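Local coordinates for glucose-6-phosphate isomerase (Thermus thermophilus, PDB 1ZZG), which probably catalyses the reversible isomerisation of glucose 6-phosphate to fructose 6-phosphate, a step of glycolysis and gluconeogenesis, at residues P37-W43 with K182-F188; V66-L71 with L197-F201; P81-E85 with H96-H100; E149-R153 with R172-K176; L155-P161 with L175-I180. All blocks are in the same frame, centred on the assembly; numbering follows the deposited sequence.

Interaction 1: P37-W43 with K182-F188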
# COMPACT_ATOMS: atom_id res chain seq x y z
N PRO A 37 -11.66 34.49 0.58
CA PRO A 37 -10.43 34.06 -0.10
C PRO A 37 -9.47 33.37 0.86
O PRO A 37 -9.31 33.79 2.01
CB PRO A 37 -9.87 35.38 -0.64
CG PRO A 37 -11.11 36.15 -0.95
CD PRO A 37 -11.97 35.89 0.27
N GLY A 38 -8.84 32.29 0.39
CA GLY A 38 -7.89 31.57 1.21
C GLY A 38 -8.48 30.55 2.17
O GLY A 38 -7.77 30.04 3.03
N SER A 39 -9.77 30.25 2.04
CA SER A 39 -10.39 29.27 2.93
C SER A 39 -10.08 27.84 2.47
O SER A 39 -10.33 26.87 3.20
CB SER A 39 -11.91 29.49 2.99
OG SER A 39 -12.51 29.30 1.72
N MET A 40 -9.54 27.71 1.27
CA MET A 40 -9.17 26.40 0.71
C MET A 40 -10.33 25.40 0.63
O MET A 40 -10.14 24.20 0.80
CB MET A 40 -8.03 25.80 1.54
CG MET A 40 -6.78 26.68 1.61
SD MET A 40 -6.19 27.17 -0.04
CE MET A 40 -5.55 25.61 -0.67
N LEU A 41 -11.53 25.91 0.35
CA LEU A 41 -12.72 25.07 0.23
C LEU A 41 -13.18 24.88 -1.22
O LEU A 41 -14.31 24.45 -1.46
CB LEU A 41 -13.86 25.68 1.06
CG LEU A 41 -13.53 25.91 2.55
CD1 LEU A 41 -14.76 26.45 3.28
CD2 LEU A 41 -13.08 24.61 3.17
N GLY A 42 -12.30 25.18 -2.17
CA GLY A 42 -12.63 25.04 -3.58
C GLY A 42 -13.02 23.63 -4.01
O GLY A 42 -13.64 23.45 -5.05
N TRP A 43 -12.64 22.63 -3.22
CA TRP A 43 -12.97 21.24 -3.57
C TRP A 43 -14.47 20.98 -3.54
O TRP A 43 -14.94 19.98 -4.08
CB TRP A 43 -12.26 20.27 -2.62
CG TRP A 43 -12.41 20.61 -1.18
CD1 TRP A 43 -11.58 21.39 -0.43
CD2 TRP A 43 -13.48 20.21 -0.32
NE1 TRP A 43 -12.07 21.50 0.85
CE2 TRP A 43 -13.23 20.78 0.95
CE3 TRP A 43 -14.62 19.42 -0.49
CZ2 TRP A 43 -14.09 20.59 2.04
CZ3 TRP A 43 -15.48 19.23 0.59
CH2 TRP A 43 -15.20 19.81 1.84
N LYS A 182 -6.83 27.85 -7.20
CA LYS A 182 -6.15 28.43 -6.05
C LYS A 182 -6.71 27.91 -4.73
O LYS A 182 -5.96 27.56 -3.82
CB LYS A 182 -6.28 29.95 -6.10
CG LYS A 182 -5.59 30.67 -4.95
CD LYS A 182 -5.82 32.17 -5.02
CE LYS A 182 -5.11 32.87 -3.87
NZ LYS A 182 -5.42 34.33 -3.84
N GLU A 183 -8.04 27.87 -4.62
CA GLU A 183 -8.70 27.42 -3.39
C GLU A 183 -8.77 25.90 -3.21
O GLU A 183 -9.46 25.41 -2.30
CB GLU A 183 -10.12 28.00 -3.31
CG GLU A 183 -10.19 29.52 -3.25
CD GLU A 183 -9.43 30.12 -2.07
OE1 GLU A 183 -9.35 29.46 -1.01
OE2 GLU A 183 -8.93 31.25 -2.20
N VAL A 184 -8.07 25.15 -4.06
CA VAL A 184 -8.06 23.69 -3.97
C VAL A 184 -6.69 23.16 -3.52
O VAL A 184 -5.71 23.22 -4.26
CB VAL A 184 -8.41 23.04 -5.34
CG1 VAL A 184 -8.22 21.52 -5.27
CG2 VAL A 184 -9.84 23.37 -5.72
N GLY A 185 -6.64 22.64 -2.30
CA GLY A 185 -5.39 22.11 -1.78
C GLY A 185 -5.02 20.79 -2.45
O GLY A 185 -5.88 20.08 -2.98
N GLY A 186 -3.74 20.46 -2.42
CA GLY A 186 -3.27 19.22 -3.03
C GLY A 186 -4.04 17.95 -2.68
O GLY A 186 -4.50 17.25 -3.58
N ARG A 187 -4.18 17.64 -1.40
CA ARG A 187 -4.88 16.41 -1.03
C ARG A 187 -6.37 16.44 -1.31
O ARG A 187 -7.04 15.42 -1.19
CB ARG A 187 -4.62 16.05 0.44
CG ARG A 187 -4.95 17.14 1.43
CD ARG A 187 -4.56 16.72 2.85
NE ARG A 187 -4.78 17.83 3.77
CZ ARG A 187 -3.90 18.80 4.00
NH1 ARG A 187 -2.72 18.80 3.40
NH2 ARG A 187 -4.23 19.79 4.82
N PHE A 188 -6.89 17.60 -1.69
CA PHE A 188 -8.31 17.76 -2.01
C PHE A 188 -8.48 18.02 -3.51
O PHE A 188 -9.55 18.45 -3.95
CB PHE A 188 -8.89 18.97 -1.25
CG PHE A 188 -9.09 18.73 0.22
CD1 PHE A 188 -10.30 18.26 0.71
CD2 PHE A 188 -8.07 19.00 1.12
CE1 PHE A 188 -10.49 18.05 2.07
CE2 PHE A 188 -8.24 18.80 2.49
CZ PHE A 188 -9.46 18.33 2.96
O HOH W 1 -8.29 22.24 0.07

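Interaction 2: V66-L71 with L197-F201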
# COMPACT_ATOMS: atom_id res chain seq x y z
N VAL A 66 -1.13 8.71 -27.66
CA VAL A 66 -0.58 8.33 -26.36
C VAL A 66 -0.86 6.89 -25.95
O VAL A 66 -2.01 6.46 -25.89
CB VAL A 66 -1.09 9.26 -25.23
CG1 VAL A 66 -0.59 8.77 -23.88
CG2 VAL A 66 -0.61 10.69 -25.48
N GLU A 67 0.21 6.14 -25.67
CA GLU A 67 0.11 4.75 -25.23
C GLU A 67 0.66 4.65 -23.81
O GLU A 67 0.33 3.73 -23.07
CB GLU A 67 0.90 3.82 -26.15
CG GLU A 67 0.18 3.43 -27.43
CD GLU A 67 0.95 2.39 -28.24
OE1 GLU A 67 1.47 1.43 -27.63
OE2 GLU A 67 1.02 2.54 -29.48
N ASP A 68 1.50 5.61 -23.45
CA ASP A 68 2.09 5.64 -22.11
C ASP A 68 1.94 7.04 -21.53
O ASP A 68 2.33 8.03 -22.15
CB ASP A 68 3.56 5.23 -22.17
CG ASP A 68 3.75 3.76 -22.51
OD1 ASP A 68 3.75 2.92 -21.58
OD2 ASP A 68 3.86 3.43 -23.71
N PHE A 69 1.36 7.11 -20.34
CA PHE A 69 1.13 8.38 -19.64
C PHE A 69 2.03 8.40 -18.40
O PHE A 69 1.80 7.64 -17.46
CB PHE A 69 -0.34 8.46 -19.22
CG PHE A 69 -0.76 9.81 -18.71
CD1 PHE A 69 -1.51 10.66 -19.51
CD2 PHE A 69 -0.43 10.21 -17.42
CE1 PHE A 69 -1.93 11.90 -19.03
CE2 PHE A 69 -0.84 11.45 -16.94
CZ PHE A 69 -1.60 12.30 -17.75
N VAL A 70 3.04 9.26 -18.40
CA VAL A 70 3.94 9.36 -17.26
C VAL A 70 3.55 10.55 -16.39
O VAL A 70 3.74 11.71 -16.77
CB VAL A 70 5.42 9.54 -17.71
CG1 VAL A 70 6.32 9.76 -16.50
CG2 VAL A 70 5.88 8.32 -18.51
N LEU A 71 2.99 10.27 -15.21
CA LEU A 71 2.58 11.34 -14.32
C LEU A 71 3.69 11.62 -13.31
O LEU A 71 3.98 10.80 -12.45
CB LEU A 71 1.29 10.98 -13.58
CG LEU A 71 0.47 12.13 -12.96
CD1 LEU A 71 -0.84 11.55 -12.41
CD2 LEU A 71 1.27 12.83 -11.85
N LEU A 197 -7.49 14.72 -16.00
CA LEU A 197 -6.63 14.53 -17.17
C LEU A 197 -6.19 13.07 -17.33
O LEU A 197 -6.43 12.46 -18.37
CB LEU A 197 -5.40 15.44 -17.08
CG LEU A 197 -4.49 15.37 -18.32
CD1 LEU A 197 -5.30 15.72 -19.58
CD2 LEU A 197 -3.31 16.32 -18.16
N PRO A 198 -5.54 12.49 -16.31
CA PRO A 198 -5.15 11.08 -16.49
C PRO A 198 -6.36 10.18 -16.72
O PRO A 198 -6.29 9.25 -17.52
CB PRO A 198 -4.39 10.75 -15.20
CG PRO A 198 -4.90 11.77 -14.20
CD PRO A 198 -5.00 13.02 -15.04
N LEU A 199 -7.47 10.45 -16.04
CA LEU A 199 -8.67 9.63 -16.22
C LEU A 199 -9.20 9.70 -17.65
O LEU A 199 -9.75 8.72 -18.16
CB LEU A 199 -9.78 10.04 -15.26
CG LEU A 199 -9.79 9.31 -13.91
CD1 LEU A 199 -10.95 9.83 -13.08
CD2 LEU A 199 -9.91 7.80 -14.13
N ALA A 200 -9.03 10.85 -18.29
CA ALA A 200 -9.49 11.01 -19.66
C ALA A 200 -8.73 10.02 -20.53
O ALA A 200 -9.34 9.26 -21.29
CB ALA A 200 -9.25 12.44 -20.15
N PHE A 201 -7.41 10.01 -20.40
CA PHE A 201 -6.57 9.10 -21.17
C PHE A 201 -6.83 7.65 -20.79
O PHE A 201 -6.48 6.73 -21.54
CB PHE A 201 -5.09 9.47 -20.99
CG PHE A 201 -4.66 10.63 -21.84
CD1 PHE A 201 -4.28 10.42 -23.17
CD2 PHE A 201 -4.70 11.93 -21.35
CE1 PHE A 201 -3.94 11.50 -23.99
CE2 PHE A 201 -4.38 13.01 -22.16
CZ PHE A 201 -4.00 12.80 -23.49

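Interaction 3: P81-E85 with H96-H100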
# COMPACT_ATOMS: atom_id res chain seq x y z
N PRO A 81 -4.91 10.53 -8.57
CA PRO A 81 -4.82 9.92 -9.90
C PRO A 81 -4.65 8.38 -9.82
O PRO A 81 -5.36 7.65 -10.52
CB PRO A 81 -3.60 10.62 -10.51
CG PRO A 81 -3.72 12.00 -9.95
CD PRO A 81 -4.06 11.73 -8.48
N LYS A 82 -3.74 7.89 -8.98
CA LYS A 82 -3.53 6.44 -8.84
C LYS A 82 -4.82 5.72 -8.46
O LYS A 82 -5.17 4.71 -9.05
CB LYS A 82 -2.47 6.11 -7.78
CG LYS A 82 -1.02 6.19 -8.26
CD LYS A 82 -0.08 5.50 -7.26
CE LYS A 82 1.36 5.49 -7.77
NZ LYS A 82 2.27 4.72 -6.87
N ALA A 83 -5.50 6.24 -7.44
CA ALA A 83 -6.74 5.62 -6.98
C ALA A 83 -7.79 5.52 -8.09
O ALA A 83 -8.44 4.48 -8.25
CB ALA A 83 -7.30 6.40 -5.80
N LEU A 84 -7.95 6.59 -8.86
CA LEU A 84 -8.94 6.64 -9.93
C LEU A 84 -8.57 5.84 -11.19
O LEU A 84 -9.39 5.07 -11.72
CB LEU A 84 -9.22 8.11 -10.31
CG LEU A 84 -9.92 8.95 -9.23
CD1 LEU A 84 -9.88 10.43 -9.61
CD2 LEU A 84 -11.37 8.48 -9.07
N GLU A 85 -7.34 6.01 -11.66
CA GLU A 85 -6.89 5.30 -12.85
C GLU A 85 -6.86 3.78 -12.66
O GLU A 85 -7.19 3.04 -13.57
CB GLU A 85 -5.50 5.80 -13.26
CG GLU A 85 -4.96 5.21 -14.57
CD GLU A 85 -4.11 3.97 -14.36
OE1 GLU A 85 -3.22 4.00 -13.48
OE2 GLU A 85 -4.33 2.96 -15.08
N HIS A 96 2.44 5.44 -15.66
CA HIS A 96 3.69 5.32 -14.91
C HIS A 96 3.73 6.52 -13.98
O HIS A 96 3.59 7.66 -14.41
CB HIS A 96 4.87 5.35 -15.88
CG HIS A 96 4.72 4.40 -17.02
ND1 HIS A 96 4.89 3.04 -16.89
CD2 HIS A 96 4.35 4.60 -18.31
CE1 HIS A 96 4.63 2.44 -18.04
NE2 HIS A 96 4.30 3.37 -18.92
N TYR A 97 3.93 6.26 -12.69
CA TYR A 97 3.92 7.33 -11.70
C TYR A 97 5.28 7.64 -11.08
O TYR A 97 5.87 6.80 -10.40
CB TYR A 97 2.92 6.97 -10.59
CG TYR A 97 1.50 6.79 -11.09
CD1 TYR A 97 0.62 7.87 -11.14
CD2 TYR A 97 1.05 5.55 -11.56
CE1 TYR A 97 -0.67 7.73 -11.64
CE2 TYR A 97 -0.25 5.40 -12.07
CZ TYR A 97 -1.10 6.50 -12.11
OH TYR A 97 -2.38 6.38 -12.62
N LEU A 98 5.77 8.84 -11.34
CA LEU A 98 7.03 9.27 -10.77
C LEU A 98 6.70 10.03 -9.48
O LEU A 98 6.66 11.26 -9.46
CB LEU A 98 7.81 10.17 -11.73
CG LEU A 98 9.10 9.53 -12.25
CD1 LEU A 98 8.74 8.45 -13.29
CD2 LEU A 98 10.01 10.59 -12.88
N ASP A 99 6.44 9.26 -8.43
CA ASP A 99 6.11 9.78 -7.11
C ASP A 99 7.26 9.40 -6.19
O ASP A 99 7.07 9.05 -5.02
CB ASP A 99 4.80 9.15 -6.61
CG ASP A 99 4.87 7.63 -6.58
OD1 ASP A 99 5.80 7.06 -7.20
OD2 ASP A 99 3.99 7.00 -5.94
N HIS A 100 8.46 9.46 -6.74
CA HIS A 100 9.67 9.10 -6.00
C HIS A 100 10.86 9.59 -6.82
O HIS A 100 10.69 10.07 -7.95
CB HIS A 100 9.74 7.58 -5.87
CG HIS A 100 9.96 6.90 -7.18
ND1 HIS A 100 11.21 6.75 -7.73
CD2 HIS A 100 9.09 6.40 -8.09
CE1 HIS A 100 11.10 6.19 -8.93
NE2 HIS A 100 9.82 5.97 -9.17
O HOH W 2 4.89 4.41 -8.03

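Interaction 4: E149-R153 with R172-K176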
# COMPACT_ATOMS: atom_id res chain seq x y z
N GLU A 149 12.09 18.96 -32.09
CA GLU A 149 11.14 20.06 -32.00
C GLU A 149 9.74 19.65 -31.56
O GLU A 149 8.93 20.49 -31.19
CB GLU A 149 11.04 20.79 -33.34
CG GLU A 149 12.16 21.76 -33.58
CD GLU A 149 12.26 22.77 -32.46
OE1 GLU A 149 11.31 23.56 -32.27
OE2 GLU A 149 13.28 22.77 -31.75
N ASP A 150 9.46 18.35 -31.61
CA ASP A 150 8.15 17.87 -31.24
C ASP A 150 8.03 17.51 -29.76
O ASP A 150 7.02 16.95 -29.34
CB ASP A 150 7.78 16.67 -32.11
CG ASP A 150 6.30 16.37 -32.09
OD1 ASP A 150 5.51 17.30 -32.40
OD2 ASP A 150 5.92 15.23 -31.77
N TRP A 151 9.04 17.84 -28.97
CA TRP A 151 9.00 17.51 -27.55
C TRP A 151 7.87 18.22 -26.80
O TRP A 151 7.21 17.62 -25.95
CB TRP A 151 10.34 17.82 -26.86
CG TRP A 151 10.67 19.28 -26.68
CD1 TRP A 151 11.36 20.07 -27.55
CD2 TRP A 151 10.36 20.10 -25.54
NE1 TRP A 151 11.50 21.34 -27.02
CE2 TRP A 151 10.90 21.38 -25.80
CE3 TRP A 151 9.67 19.88 -24.34
CZ2 TRP A 151 10.77 22.45 -24.88
CZ3 TRP A 151 9.55 20.94 -23.43
CH2 TRP A 151 10.10 22.21 -23.71
N ARG A 152 7.65 19.49 -27.11
CA ARG A 152 6.61 20.26 -26.43
C ARG A 152 5.24 19.61 -26.41
O ARG A 152 4.49 19.76 -25.45
CB ARG A 152 6.50 21.66 -27.04
CG ARG A 152 7.76 22.47 -26.87
CD ARG A 152 7.59 23.93 -27.29
NE ARG A 152 8.83 24.66 -27.05
CZ ARG A 152 9.91 24.57 -27.82
NH1 ARG A 152 9.90 23.77 -28.89
NH2 ARG A 152 11.01 25.24 -27.51
N ARG A 153 4.90 18.88 -27.47
CA ARG A 153 3.59 18.23 -27.53
C ARG A 153 3.50 17.07 -26.56
O ARG A 153 2.40 16.64 -26.20
CB ARG A 153 3.31 17.73 -28.95
CG ARG A 153 1.85 17.31 -29.16
CD ARG A 153 1.60 16.69 -30.53
NE ARG A 153 0.20 16.32 -30.70
CZ ARG A 153 -0.28 15.59 -31.71
NH1 ARG A 153 0.54 15.14 -32.66
NH2 ARG A 153 -1.57 15.30 -31.77
N ARG A 172 6.36 30.01 -20.85
CA ARG A 172 7.59 30.30 -21.58
C ARG A 172 7.77 29.37 -22.77
O ARG A 172 8.13 29.80 -23.86
CB ARG A 172 8.80 30.15 -20.65
CG ARG A 172 10.14 30.17 -21.36
CD ARG A 172 11.24 29.57 -20.49
NE ARG A 172 12.54 29.53 -21.16
CZ ARG A 172 13.24 30.60 -21.52
NH1 ARG A 172 12.77 31.82 -21.29
NH2 ARG A 172 14.42 30.45 -22.11
N GLU A 173 7.51 28.09 -22.56
CA GLU A 173 7.67 27.08 -23.60
C GLU A 173 6.44 26.82 -24.47
O GLU A 173 6.52 26.06 -25.44
CB GLU A 173 8.12 25.76 -22.97
CG GLU A 173 9.49 25.81 -22.32
CD GLU A 173 10.60 26.09 -23.32
OE1 GLU A 173 10.36 25.98 -24.54
OE2 GLU A 173 11.73 26.41 -22.88
N GLY A 174 5.31 27.44 -24.14
CA GLY A 174 4.11 27.23 -24.93
C GLY A 174 3.58 25.82 -24.77
O GLY A 174 3.18 25.17 -25.74
N LEU A 175 3.56 25.35 -23.53
CA LEU A 175 3.08 24.01 -23.22
C LEU A 175 1.61 24.03 -22.83
O LEU A 175 1.12 25.02 -22.29
CB LEU A 175 3.88 23.41 -22.06
CG LEU A 175 5.40 23.45 -22.20
CD1 LEU A 175 6.04 22.89 -20.94
CD2 LEU A 175 5.82 22.65 -23.43
N LYS A 176 0.90 22.95 -23.12
CA LYS A 176 -0.50 22.87 -22.74
C LYS A 176 -0.47 22.84 -21.22
O LYS A 176 0.41 22.21 -20.62
CB LYS A 176 -1.14 21.58 -23.25
CG LYS A 176 -2.63 21.49 -22.95
CD LYS A 176 -3.41 22.54 -23.73
CE LYS A 176 -4.91 22.41 -23.51
NZ LYS A 176 -5.27 22.68 -22.09
O HOH W 3 2.00 20.73 -24.40

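Interaction 5: L155-P161 with L175-I180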
# COMPACT_ATOMS: atom_id res chain seq x y z
N LEU A 155 4.69 17.08 -23.43
CA LEU A 155 4.73 17.55 -22.05
C LEU A 155 3.55 18.47 -21.75
O LEU A 155 3.38 19.51 -22.39
CB LEU A 155 6.04 18.29 -21.76
CG LEU A 155 6.16 18.90 -20.36
CD1 LEU A 155 6.11 17.79 -19.31
CD2 LEU A 155 7.46 19.68 -20.23
N VAL A 156 2.73 18.06 -20.79
CA VAL A 156 1.57 18.84 -20.38
C VAL A 156 1.71 19.13 -18.89
O VAL A 156 2.11 18.25 -18.11
CB VAL A 156 0.26 18.07 -20.68
CG1 VAL A 156 0.29 16.70 -20.03
CG2 VAL A 156 -0.94 18.88 -20.20
N VAL A 157 1.37 20.35 -18.48
CA VAL A 157 1.51 20.75 -17.09
C VAL A 157 0.18 21.01 -16.37
O VAL A 157 -0.76 21.55 -16.95
CB VAL A 157 2.38 22.02 -16.98
CG1 VAL A 157 2.54 22.46 -15.54
CG2 VAL A 157 3.74 21.76 -17.60
N THR A 158 0.11 20.60 -15.11
CA THR A 158 -1.07 20.81 -14.27
C THR A 158 -0.55 21.51 -13.02
O THR A 158 0.15 20.90 -12.22
CB THR A 158 -1.73 19.47 -13.90
OG1 THR A 158 -2.18 18.80 -15.09
CG2 THR A 158 -2.91 19.69 -12.97
N THR A 159 -0.89 22.78 -12.86
CA THR A 159 -0.40 23.56 -11.73
C THR A 159 -1.28 24.79 -11.46
O THR A 159 -2.25 25.03 -12.18
CB THR A 159 1.06 24.02 -12.01
OG1 THR A 159 1.65 24.56 -10.82
CG2 THR A 159 1.08 25.08 -13.10
N ASP A 160 -0.94 25.57 -10.44
CA ASP A 160 -1.70 26.78 -10.12
C ASP A 160 -1.86 27.61 -11.39
O ASP A 160 -0.96 27.64 -12.23
CB ASP A 160 -0.97 27.61 -9.07
CG ASP A 160 -1.79 28.80 -8.59
OD1 ASP A 160 -2.56 28.64 -7.62
OD2 ASP A 160 -1.68 29.89 -9.21
N PRO A 161 -3.00 28.29 -11.55
CA PRO A 161 -3.18 29.10 -12.76
C PRO A 161 -2.23 30.29 -12.92
O PRO A 161 -1.98 30.75 -14.04
CB PRO A 161 -4.64 29.53 -12.67
CG PRO A 161 -4.86 29.64 -11.18
CD PRO A 161 -4.16 28.41 -10.66
N LEU A 175 3.56 25.35 -23.53
CA LEU A 175 3.08 24.01 -23.22
C LEU A 175 1.61 24.03 -22.83
O LEU A 175 1.12 25.02 -22.29
CB LEU A 175 3.88 23.41 -22.06
CG LEU A 175 5.40 23.45 -22.20
CD1 LEU A 175 6.04 22.89 -20.94
CD2 LEU A 175 5.82 22.65 -23.43
N LYS A 176 0.90 22.95 -23.12
CA LYS A 176 -0.50 22.87 -22.74
C LYS A 176 -0.47 22.84 -21.22
O LYS A 176 0.41 22.21 -20.62
CB LYS A 176 -1.14 21.58 -23.25
CG LYS A 176 -2.63 21.49 -22.95
CD LYS A 176 -3.41 22.54 -23.73
CE LYS A 176 -4.91 22.41 -23.51
NZ LYS A 176 -5.27 22.68 -22.09
N ALA A 177 -1.40 23.53 -20.59
CA ALA A 177 -1.43 23.55 -19.14
C ALA A 177 -2.85 23.57 -18.60
O ALA A 177 -3.74 24.20 -19.16
CB ALA A 177 -0.65 24.76 -18.62
N PHE A 178 -3.04 22.84 -17.51
CA PHE A 178 -4.33 22.76 -16.86
C PHE A 178 -4.14 23.37 -15.49
O PHE A 178 -3.04 23.39 -14.96
CB PHE A 178 -4.78 21.30 -16.77
CG PHE A 178 -5.28 20.74 -18.07
CD1 PHE A 178 -6.57 21.04 -18.52
CD2 PHE A 178 -4.47 19.92 -18.85
CE1 PHE A 178 -7.04 20.52 -19.72
CE2 PHE A 178 -4.93 19.40 -20.05
CZ PHE A 178 -6.22 19.70 -20.49
N ALA A 179 -5.23 23.87 -14.92
CA ALA A 179 -5.15 24.54 -13.64
C ALA A 179 -5.70 23.83 -12.42
O ALA A 179 -6.74 23.18 -12.46
CB ALA A 179 -5.82 25.91 -13.75
N ILE A 180 -4.96 23.96 -11.32
CA ILE A 180 -5.41 23.44 -10.04
C ILE A 180 -5.90 24.75 -9.42
O ILE A 180 -5.11 25.68 -9.22
CB ILE A 180 -4.26 22.88 -9.19
CG1 ILE A 180 -3.70 21.61 -9.84
CG2 ILE A 180 -4.76 22.57 -7.78
CD1 ILE A 180 -2.48 21.04 -9.11
O HOH W 3 2.00 20.73 -24.40
O HOH W 4 -3.34 26.09 -7.17

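Interaction 1: P37-W43 with K182-F188
Two loops join, at one end close to the probable active site of this isomerase, where Glu183 and Phe188, in the connection from strand 176-179 to helix 193-201, take hold of residues 37-43. The Glu183 carboxylate grips residues 38-40 with both oxygens. Gly38 N gives a fairly straight bond to Glu183 OE2 (2.8 Å, 165°), on the syn side, and Met40 N approaches Glu183 OE1 nearly along its C-O axis at 2.9 Å. A bend at chi2 (-58°) turns the Glu183 carboxylate toward these two amides. The backbone of the same residue takes a third amide, Gly42 N lying 2.9 Å from Glu183 O and above the carbonyl plane. A leucine in place of Glu183 would probably leave the Gly38 and Met40 amides without these acceptors and let residues 38-40 shift. Gly42 passes so close that a CB there would collide with Glu183 O and Val184 CG2. Met40 curls over the second loop until its CE is 3.6 Å from Gly185 N, and a water links Met40 O to that amide. Nearby, Arg187 forms a salt bridge with Glu267, the predicted proton donor. Phe188 lies in an offset stack on the five-membered ring of Trp43, planes 25° apart; Trp383 meets Trp43 edge-to-face. The two stacked rings come nearest at Trp43 CD1 and Phe188 CD1, 3.6 Å apart.

Interaction 2: V66-L71 with L197-F201
Phe69 and Phe201 meet at a slant, their ring planes 48° apart and their centroids separated by 5.5 Å. The closest atoms are Phe69 CE1 and Phe201 CD2, at 3.6 Å. With CG opposite the backbone N (chi1 -170°), the Phe69 side chain reaches out from its strand, and Pro198 CA covers one face of the ring, 4.0 Å from Phe69 CZ. Leu197 CG stands at the edge of that ring. These contacts lay helix 193-201 against one face of the five-stranded parallel sheet of the SIS-type domain, residues 197-201 running nearly antiparallel to 68-71, with the axes of these short segments 10.1 Å apart. Val66 crosses Phe201 at about a right angle, its CG2 3.7 Å from Phe201 CE1. An alanine at Phe201 would probably open a gap between Val66 and Phe69 and leave the Phe69 ring less firmly held. Phe95 of the neighbouring strand 94-98 packs against both phenylalanines, and Leu71 CD1 touches Pro198 CG more loosely, at 4.4 Å.

Interaction 3: P81-E85 with H96-H100
Tyr97 takes Lys82 across one ring face and reaches Glu85 within the beta-alpha-beta unit made by strand 68-72, helix 79-88 and strand 94-98, in which residues 81-85 of the helix run nearly antiparallel to 96-98 of the last strand. The tyrosine ring projects from the strand toward the helix and has the largest share of the buried surface. Lys82 CG sits 3.6 Å from the centroid of the Tyr97 ring, only 6° off its normal, a CH-pi contact over the middle of the face. The two side chains slide past each other in opposite directions, which brings Lys82 CE to 3.5 Å from Tyr97 CB. At the ring edge, Pro81 CB packs 4.3 Å from Tyr97 CE1. Tyr97 OH donates to Glu85 OE1 at 2.7 Å, on the anti side of the carboxylate. Glu85 puts that oxygen near the ring plane through a sharp bend at chi2 (-92°), and its other oxygen, OE2, is bound by Asn89. Beyond Tyr97 the strand ends at Leu98, the centre of an inverse gamma turn, which leads to Asp99. The extended Lys82 chain passes along the tyrosine to this residue and forms a salt bridge. Asp99 OD2 is shared with Lys290 of the second subunit, so the charge pair extends into the dimer interface. Lys82 NZ meets Asp99 OD2 at 3.0 Å from above the carboxylate plane, 38° out of it, and a water connects the same nitrogen to Asp99 OD1.

Interaction 4: E149-R153 with R172-K176
Arg152 holds Glu173 side-on, with two nitrogens converging on a single carboxylate oxygen. Arg152 NH2 lies 3.1 Å from Glu173 OE1 and Arg152 NE 3.2 Å from the same atom, which sits at the guanidinium edge but 16° out of its plane. The guanidinium and carboxylate planes are turned 33° apart. Glu149 and Arg172 extend the pair into a salt-bridge network through longer contacts. The bend of Glu173 at chi2 (-64°) also brings OE1 to the edge of the Trp151 indole, 3.6 Å from Trp151 CZ2. Arg152 CG in turn covers one face of that indole. Leu175 inserts its CD2 beside the base of the arginine, 3.8 Å from Arg152 CB. A water bridges the backbones, giving to Arg152 O and accepting from Lys176 N. The contact thus ties the 3-10 turn before strand 155-159 to the end of helix 165-173 and the residues leading into strand 176-179, while Trp151 packs on Leu140 and Leu143 of helix 130-147.

Interaction 5: L155-P161 with L175-I180
Strands 155-159 and 176-179 run parallel, their axes 4.5 Å apart and crossing at -20°, with Val157, Thr158 and Thr159 set beside Ala177, Phe178 and Ala179. The bonds pass back and forth: Val157 N binds Lys176 O at 3.0 Å, Phe178 N binds Val157 O at 2.7 Å, Thr159 N binds Phe178 O and Ile180 N binds Thr159 O. The last donor, at the C-terminal end of the pair, stands 62° out of the carbonyl plane. At the other end a water joins Leu155 O to Lys176 N. The two strands and helix 165-173 between them form a beta-alpha-beta unit, in which 176-179 is the outermost strand of the parallel sheet within this chain. On the face covered by helices 52-61 and 193-201, Val156 CG2 meets the Phe178 ring at its edge, 3.9 Å from CD2. Placed opposite the backbone N, Thr158 CG2 is turned onto Ile180 and lies 3.8 Å from Ile180 CG1. Lys176 doubles back so that its NZ sits above one face of the Phe178 ring, toward the rim, a cation-pi contact. The face toward helix 165-173 carries Val157, Ala177 and Ala179, the last with its CB 4.0 Å from Pro161 CB. Leu155 CD2 packs 3.6 Å from Leu175 CD1, and both leucines touch Phe169 of that helix.

In the fold
Interaction 1 opens first, at residues 37-43, and interaction 2 follows at 66-71; they cross, since 182-188 closes the first before 197-201 closes the second. The other three lie within both loops. Interaction 3 closes a short one between helix 79-88 and strand 94-98, joined to interaction 2 by Leu71 N and His96 O on adjacent strands. Interactions 4 and 5 open in turn at 149-153 and 155-161 and close on overlapping stretches, sharing Leu175, Lys176 and a water. Interaction 5 completes the far side of the parallel sheet, where Phe178 and Val156 pack on Leu197 of interaction 2, and Asp160 touches Lys182 of interaction 1.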